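Local structure of D-hydantoinase (Ralstonia pickettii, 1NFG) at residues Leu258-Leu266 against Leu302-Asp313. The protein probably catalyses the stereospecific hydrolysis of the cyclic amide bond of D-hydantoin derivatives, using two zinc ions per subunit. Sequence-based numbering, arbitrary orientation.
Sequences LAETCTHYL and LRNGVFETVSSD. With ZN (zinc ion), chain E.
Thr261 pairs with Val310 and Cys262 with Ser311 where two neighbouring parallel strands of the TIM barrel of this amidohydrolase run side by side, the later one leading to zinc ligand Asp313. Ser311 N donates to Thr261 O at 2.9 Å, and Ser311 O in turn receives Thr263 N, the alternation expected of parallel strands. Nearer the strand starts, Glu308 N meets Ala259 O almost head-on, with an N-H...O angle of 174°.

Phe307 lays one ring face against Thr261 OG1, while Ala259 CB, small enough to fit, sits in plane at the ring edge, 3.9 Å from Phe307 CD1. On the face that carries Thr261 and Val310, branched apolar chains suit the buried packing against the end of helix 292-303, where Leu266 CD2 and Leu302 CD2 meet tip to tip.

The Ser311 side faces the barrel interior. Ser311 OG, held between its own N and carbonyl carbon (chi1 52°), gives a weak bond to Glu260 OE1. That buried carboxylate is also gripped by Tyr234 OH at OE1 and by His237 N and His57 ND1 at OE2, so it probably orients His57, a second-shell role. Alongside His57 and His59, Asp313 binds zinc through OD1 at 2.2 Å.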
ATOM      1  N   LEU A 258      14.561  10.249   6.408  1.00 17.55           N
ATOM      2  CA  LEU A 258      15.622   9.359   6.851  1.00 16.08           C
ATOM      3  C   LEU A 258      15.117   8.753   8.134  1.00 15.24           C
ATOM      4  O   LEU A 258      14.262   9.338   8.788  1.00 16.98           O
ATOM      5  CB  LEU A 258      16.908  10.131   7.144  1.00 15.13           C
ATOM      6  CG  LEU A 258      17.326  11.185   6.122  1.00 17.51           C
ATOM      7  CD1 LEU A 258      18.623  11.820   6.564  1.00 17.08           C
ATOM      8  CD2 LEU A 258      17.481  10.546   4.748  1.00 20.06           C
ATOM      9  N   ALA A 259      15.639   7.588   8.495  1.00 13.42           N
ATOM     10  CA  ALA A 259      15.226   6.941   9.719  1.00 15.02           C
ATOM     11  C   ALA A 259      16.335   6.041  10.245  1.00 16.44           C
ATOM     12  O   ALA A 259      17.310   5.764   9.548  1.00 16.18           O
ATOM     13  CB  ALA A 259      13.957   6.140   9.483  1.00 14.82           C
ATOM     14  N   GLU A 260      16.173   5.586  11.482  1.00 17.74           N
ATOM     15  CA  GLU A 260      17.146   4.720  12.135  1.00 18.83           C
ATOM     16  C   GLU A 260      16.405   3.768  13.068  1.00 18.78           C
ATOM     17  O   GLU A 260      15.185   3.849  13.202  1.00 18.72           O
ATOM     18  CB  GLU A 260      18.113   5.564  12.973  1.00 19.73           C
ATOM     19  CG  GLU A 260      17.398   6.500  13.963  1.00 22.35           C
ATOM     20  CD  GLU A 260      18.194   6.766  15.240  1.00 24.48           C
ATOM     21  OE1 GLU A 260      19.379   7.153  15.138  1.00 25.84           O
ATOM     22  OE2 GLU A 260      17.635   6.594  16.348  1.00 22.30           O
ATOM     23  N   THR A 261      17.145   2.853  13.690  1.00 18.70           N
ATOM     24  CA  THR A 261      16.568   1.941  14.681  1.00 19.37           C
ATOM     25  C   THR A 261      17.599   1.863  15.789  1.00 19.52           C
ATOM     26  O   THR A 261      18.683   2.453  15.681  1.00 18.53           O
ATOM     27  CB  THR A 261      16.345   0.510  14.184  1.00 17.50           C
ATOM     28  OG1 THR A 261      15.981   0.533  12.807  1.00 26.50           O
ATOM     29  CG2 THR A 261      15.213  -0.135  14.971  1.00 11.82           C
ATOM     30  N   CYS A 262      17.271   1.127  16.842  1.00 16.99           N
ATOM     31  CA  CYS A 262      18.183   1.013  17.950  1.00 18.31           C
ATOM     32  C   CYS A 262      18.298  -0.436  18.372  1.00 19.70           C
ATOM     33  O   CYS A 262      17.320  -1.175  18.398  1.00 20.72           O
ATOM     34  CB  CYS A 262      17.708   1.908  19.107  1.00 17.54           C
ATOM     35  SG  CYS A 262      17.500   3.674  18.635  1.00 15.93           S
ATOM     36  N   THR A 263      19.522  -0.823  18.695  1.00 20.46           N
ATOM     37  CA  THR A 263      19.851  -2.172  19.100  1.00 20.55           C
ATOM     38  C   THR A 263      18.726  -2.970  19.744  1.00 23.12           C
ATOM     39  O   THR A 263      18.356  -4.034  19.242  1.00 24.57           O
ATOM     40  CB  THR A 263      21.036  -2.147  20.062  1.00 19.95           C
ATOM     41  OG1 THR A 263      22.018  -1.219  19.574  1.00 19.79           O
ATOM     42  CG2 THR A 263      21.651  -3.535  20.190  1.00 16.29           C
ATOM     43  N   HIS A 264      18.176  -2.465  20.847  1.00 24.58           N
ATOM     44  CA  HIS A 264      17.125  -3.192  21.564  1.00 24.85           C
ATOM     45  C   HIS A 264      15.852  -3.488  20.771  1.00 24.39           C
ATOM     46  O   HIS A 264      15.101  -4.400  21.120  1.00 24.55           O
ATOM     47  CB  HIS A 264      16.783  -2.486  22.890  1.00 24.15           C
ATOM     48  CG  HIS A 264      16.547  -1.014  22.759  1.00 24.65           C
ATOM     49  ND1 HIS A 264      17.529  -0.139  22.349  1.00 24.50           N
ATOM     50  CD2 HIS A 264      15.439  -0.267  22.970  1.00 24.81           C
ATOM     51  CE1 HIS A 264      17.034   1.086  22.310  1.00 24.45           C
ATOM     52  NE2 HIS A 264      15.767   1.035  22.681  1.00 24.49           N
ATOM     53  N   TYR A 265      15.610  -2.737  19.706  1.00 23.59           N
ATOM     54  CA  TYR A 265      14.429  -2.975  18.891  1.00 23.85           C
ATOM     55  C   TYR A 265      14.641  -4.148  17.936  1.00 24.39           C
ATOM     56  O   TYR A 265      13.747  -4.506  17.169  1.00 25.92           O
ATOM     57  CB  TYR A 265      14.057  -1.709  18.125  1.00 23.01           C
ATOM     58  CG  TYR A 265      13.607  -0.608  19.052  1.00 25.31           C
ATOM     59  CD1 TYR A 265      12.502  -0.785  19.888  1.00 24.81           C
ATOM     60  CD2 TYR A 265      14.301   0.600  19.124  1.00 25.35           C
ATOM     61  CE1 TYR A 265      12.102   0.209  20.772  1.00 25.70           C
ATOM     62  CE2 TYR A 265      13.907   1.605  20.004  1.00 26.40           C
ATOM     63  CZ  TYR A 265      12.807   1.402  20.825  1.00 26.85           C
ATOM     64  OH  TYR A 265      12.412   2.398  21.694  1.00 28.21           O
ATOM     65  N   LEU A 266      15.828  -4.746  17.993  1.00 23.14           N
ATOM     66  CA  LEU A 266      16.158  -5.896  17.158  1.00 21.98           C
ATOM     67  C   LEU A 266      16.268  -7.134  18.043  1.00 22.07           C
ATOM     68  O   LEU A 266      16.504  -8.238  17.552  1.00 22.85           O
ATOM     69  CB  LEU A 266      17.503  -5.688  16.458  1.00 20.65           C
ATOM     70  CG  LEU A 266      17.712  -4.485  15.543  1.00 21.64           C
ATOM     71  CD1 LEU A 266      19.167  -4.438  15.127  1.00 19.54           C
ATOM     72  CD2 LEU A 266      16.809  -4.584  14.322  1.00 22.44           C
ATOM     73  N   LEU A 302      17.168  -3.335   7.311  1.00 20.60           N
ATOM     74  CA  LEU A 302      18.601  -3.056   7.433  1.00 20.29           C
ATOM     75  C   LEU A 302      19.321  -3.634   6.219  1.00 20.89           C
ATOM     76  O   LEU A 302      20.039  -2.924   5.520  1.00 21.92           O
ATOM     77  CB  LEU A 302      19.170  -3.695   8.701  1.00 19.11           C
ATOM     78  CG  LEU A 302      19.477  -2.883   9.971  1.00 19.13           C
ATOM     79  CD1 LEU A 302      19.118  -1.422   9.792  1.00 18.48           C
ATOM     80  CD2 LEU A 302      18.736  -3.498  11.147  1.00 13.87           C
ATOM     81  N   ARG A 303      19.106  -4.925   5.971  1.00 21.30           N
ATOM     82  CA  ARG A 303      19.735  -5.622   4.853  1.00 20.49           C
ATOM     83  C   ARG A 303      19.441  -4.962   3.520  1.00 19.65           C
ATOM     84  O   ARG A 303      20.251  -5.030   2.596  1.00 19.19           O
ATOM     85  CB  ARG A 303      19.285  -7.083   4.803  1.00 22.82           C
ATOM     86  CG  ARG A 303      20.089  -7.911   3.809  1.00 26.80           C
ATOM     87  CD  ARG A 303      19.632  -9.365   3.727  1.00 29.21           C
ATOM     88  NE  ARG A 303      18.379  -9.513   2.991  1.00 33.59           N
ATOM     89  CZ  ARG A 303      17.180  -9.604   3.557  1.00 35.45           C
ATOM     90  NH1 ARG A 303      17.061  -9.565   4.879  1.00 35.24           N
ATOM     91  NH2 ARG A 303      16.098  -9.741   2.798  1.00 36.58           N
ATOM     92  N   ASN A 304      18.283  -4.321   3.416  1.00 17.74           N
ATOM     93  CA  ASN A 304      17.917  -3.647   2.180  1.00 17.21           C
ATOM     94  C   ASN A 304      18.416  -2.205   2.133  1.00 17.24           C
ATOM     95  O   ASN A 304      18.161  -1.479   1.168  1.00 15.82           O
ATOM     96  CB  ASN A 304      16.403  -3.699   1.986  1.00 18.32           C
ATOM     97  CG  ASN A 304      15.935  -5.048   1.473  1.00 18.73           C
ATOM     98  OD1 ASN A 304      16.268  -5.445   0.353  1.00 20.98           O
ATOM     99  ND2 ASN A 304      15.167  -5.761   2.287  1.00 17.92           N
ATOM    100  N   GLY A 305      19.123  -1.797   3.187  1.00 16.96           N
ATOM    101  CA  GLY A 305      19.682  -0.455   3.244  1.00 18.66           C
ATOM    102  C   GLY A 305      18.720   0.693   3.501  1.00 19.02           C
ATOM    103  O   GLY A 305      18.983   1.834   3.116  1.00 19.33           O
ATOM    104  N   VAL A 306      17.611   0.401   4.162  1.00 18.72           N
ATOM    105  CA  VAL A 306      16.616   1.417   4.455  1.00 19.20           C
ATOM    106  C   VAL A 306      17.080   2.437   5.500  1.00 19.50           C
ATOM    107  O   VAL A 306      17.005   3.642   5.266  1.00 19.91           O
ATOM    108  CB  VAL A 306      15.307   0.758   4.938  1.00 19.42           C
ATOM    109  CG1 VAL A 306      14.296   1.813   5.337  1.00 18.05           C
ATOM    110  CG2 VAL A 306      14.752  -0.125   3.839  1.00 19.30           C
ATOM    111  N   PHE A 307      17.560   1.947   6.642  1.00 18.95           N
ATOM    112  CA  PHE A 307      18.005   2.804   7.742  1.00 18.90           C
ATOM    113  C   PHE A 307      19.397   3.407   7.603  1.00 20.31           C
ATOM    114  O   PHE A 307      20.280   2.833   6.969  1.00 21.30           O
ATOM    115  CB  PHE A 307      17.934   2.030   9.056  1.00 17.30           C
ATOM    116  CG  PHE A 307      16.538   1.634   9.452  1.00 17.81           C
ATOM    117  CD1 PHE A 307      15.529   2.593   9.546  1.00 16.04           C
ATOM    118  CD2 PHE A 307      16.235   0.308   9.756  1.00 16.02           C
ATOM    119  CE1 PHE A 307      14.243   2.236   9.943  1.00 17.58           C
ATOM    120  CE2 PHE A 307      14.949  -0.058  10.154  1.00 16.18           C
ATOM    121  CZ  PHE A 307      13.952   0.905  10.250  1.00 16.06           C
ATOM    122  N   GLU A 308      19.590   4.567   8.221  1.00 20.05           N
ATOM    123  CA  GLU A 308      20.870   5.254   8.172  1.00 18.26           C
ATOM    124  C   GLU A 308      21.848   4.701   9.201  1.00 17.60           C
ATOM    125  O   GLU A 308      23.059   4.881   9.069  1.00 16.32           O
ATOM    126  CB  GLU A 308      20.675   6.741   8.430  1.00 18.31           C
ATOM    127  CG  GLU A 308      19.725   7.398   7.479  1.00 20.83           C
ATOM    128  CD  GLU A 308      20.157   7.228   6.052  1.00 23.07           C
ATOM    129  OE1 GLU A 308      21.347   7.468   5.770  1.00 23.56           O
ATOM    130  OE2 GLU A 308      19.311   6.863   5.208  1.00 25.96           O
ATOM    131  N   THR A 309      21.333   4.017  10.219  1.00 15.72           N
ATOM    132  CA  THR A 309      22.207   3.487  11.255  1.00 16.07           C
ATOM    133  C   THR A 309      21.419   2.737  12.309  1.00 16.37           C
ATOM    134  O   THR A 309      20.198   2.700  12.271  1.00 17.83           O
ATOM    135  CB  THR A 309      22.949   4.644  11.985  1.00 15.84           C
ATOM    136  OG1 THR A 309      23.842   4.112  12.970  1.00 16.26           O
ATOM    137  CG2 THR A 309      21.949   5.547  12.695  1.00 14.13           C
ATOM    138  N   VAL A 310      22.140   2.130  13.244  1.00 17.89           N
ATOM    139  CA  VAL A 310      21.532   1.438  14.372  1.00 18.63           C
ATOM    140  C   VAL A 310      22.204   2.102  15.572  1.00 20.60           C
ATOM    141  O   VAL A 310      23.340   1.765  15.909  1.00 21.63           O
ATOM    142  CB  VAL A 310      21.858  -0.072  14.405  1.00 17.73           C
ATOM    143  CG1 VAL A 310      21.292  -0.688  15.682  1.00 14.19           C
ATOM    144  CG2 VAL A 310      21.285  -0.767  13.179  1.00 16.64           C
ATOM    145  N   SER A 311      21.521   3.068  16.184  1.00 21.22           N
ATOM    146  CA  SER A 311      22.065   3.775  17.339  1.00 20.97           C
ATOM    147  C   SER A 311      21.572   3.091  18.598  1.00 21.26           C
ATOM    148  O   SER A 311      20.866   2.089  18.505  1.00 20.61           O
ATOM    149  CB  SER A 311      21.650   5.249  17.314  1.00 21.07           C
ATOM    150  OG  SER A 311      20.249   5.397  17.166  1.00 22.16           O
ATOM    151  N   SER A 312      21.927   3.624  19.767  1.00 22.58           N
ATOM    152  CA  SER A 312      21.533   3.000  21.034  1.00 23.07           C
ATOM    153  C   SER A 312      20.448   3.667  21.883  1.00 23.49           C
ATOM    154  O   SER A 312      19.715   2.979  22.591  1.00 23.35           O
ATOM    155  CB  SER A 312      22.770   2.800  21.923  1.00 24.01           C
ATOM    156  OG  SER A 312      23.337   4.046  22.311  1.00 22.94           O
ATOM    157  N   ASP A 313      20.335   4.989  21.819  1.00 24.56           N
ATOM    158  CA  ASP A 313      19.362   5.710  22.656  1.00 25.49           C
ATOM    159  C   ASP A 313      19.698   5.343  24.105  1.00 23.80           C
ATOM    160  O   ASP A 313      18.825   5.003  24.909  1.00 22.99           O
ATOM    161  CB  ASP A 313      17.913   5.311  22.318  1.00 25.62           C
ATOM    162  CG  ASP A 313      16.877   6.237  22.972  1.00 27.48           C
ATOM    163  OD1 ASP A 313      17.217   7.401  23.284  1.00 25.19           O
ATOM    164  OD2 ASP A 313      15.714   5.808  23.159  1.00 29.65           O
TER
HETATM  165 ZN    ZN E 501      16.208   9.303  22.735  1.00 21.03          ZN
HETATM  166  O   HOH W   1      16.660   6.467   5.918  1.00  6.60           O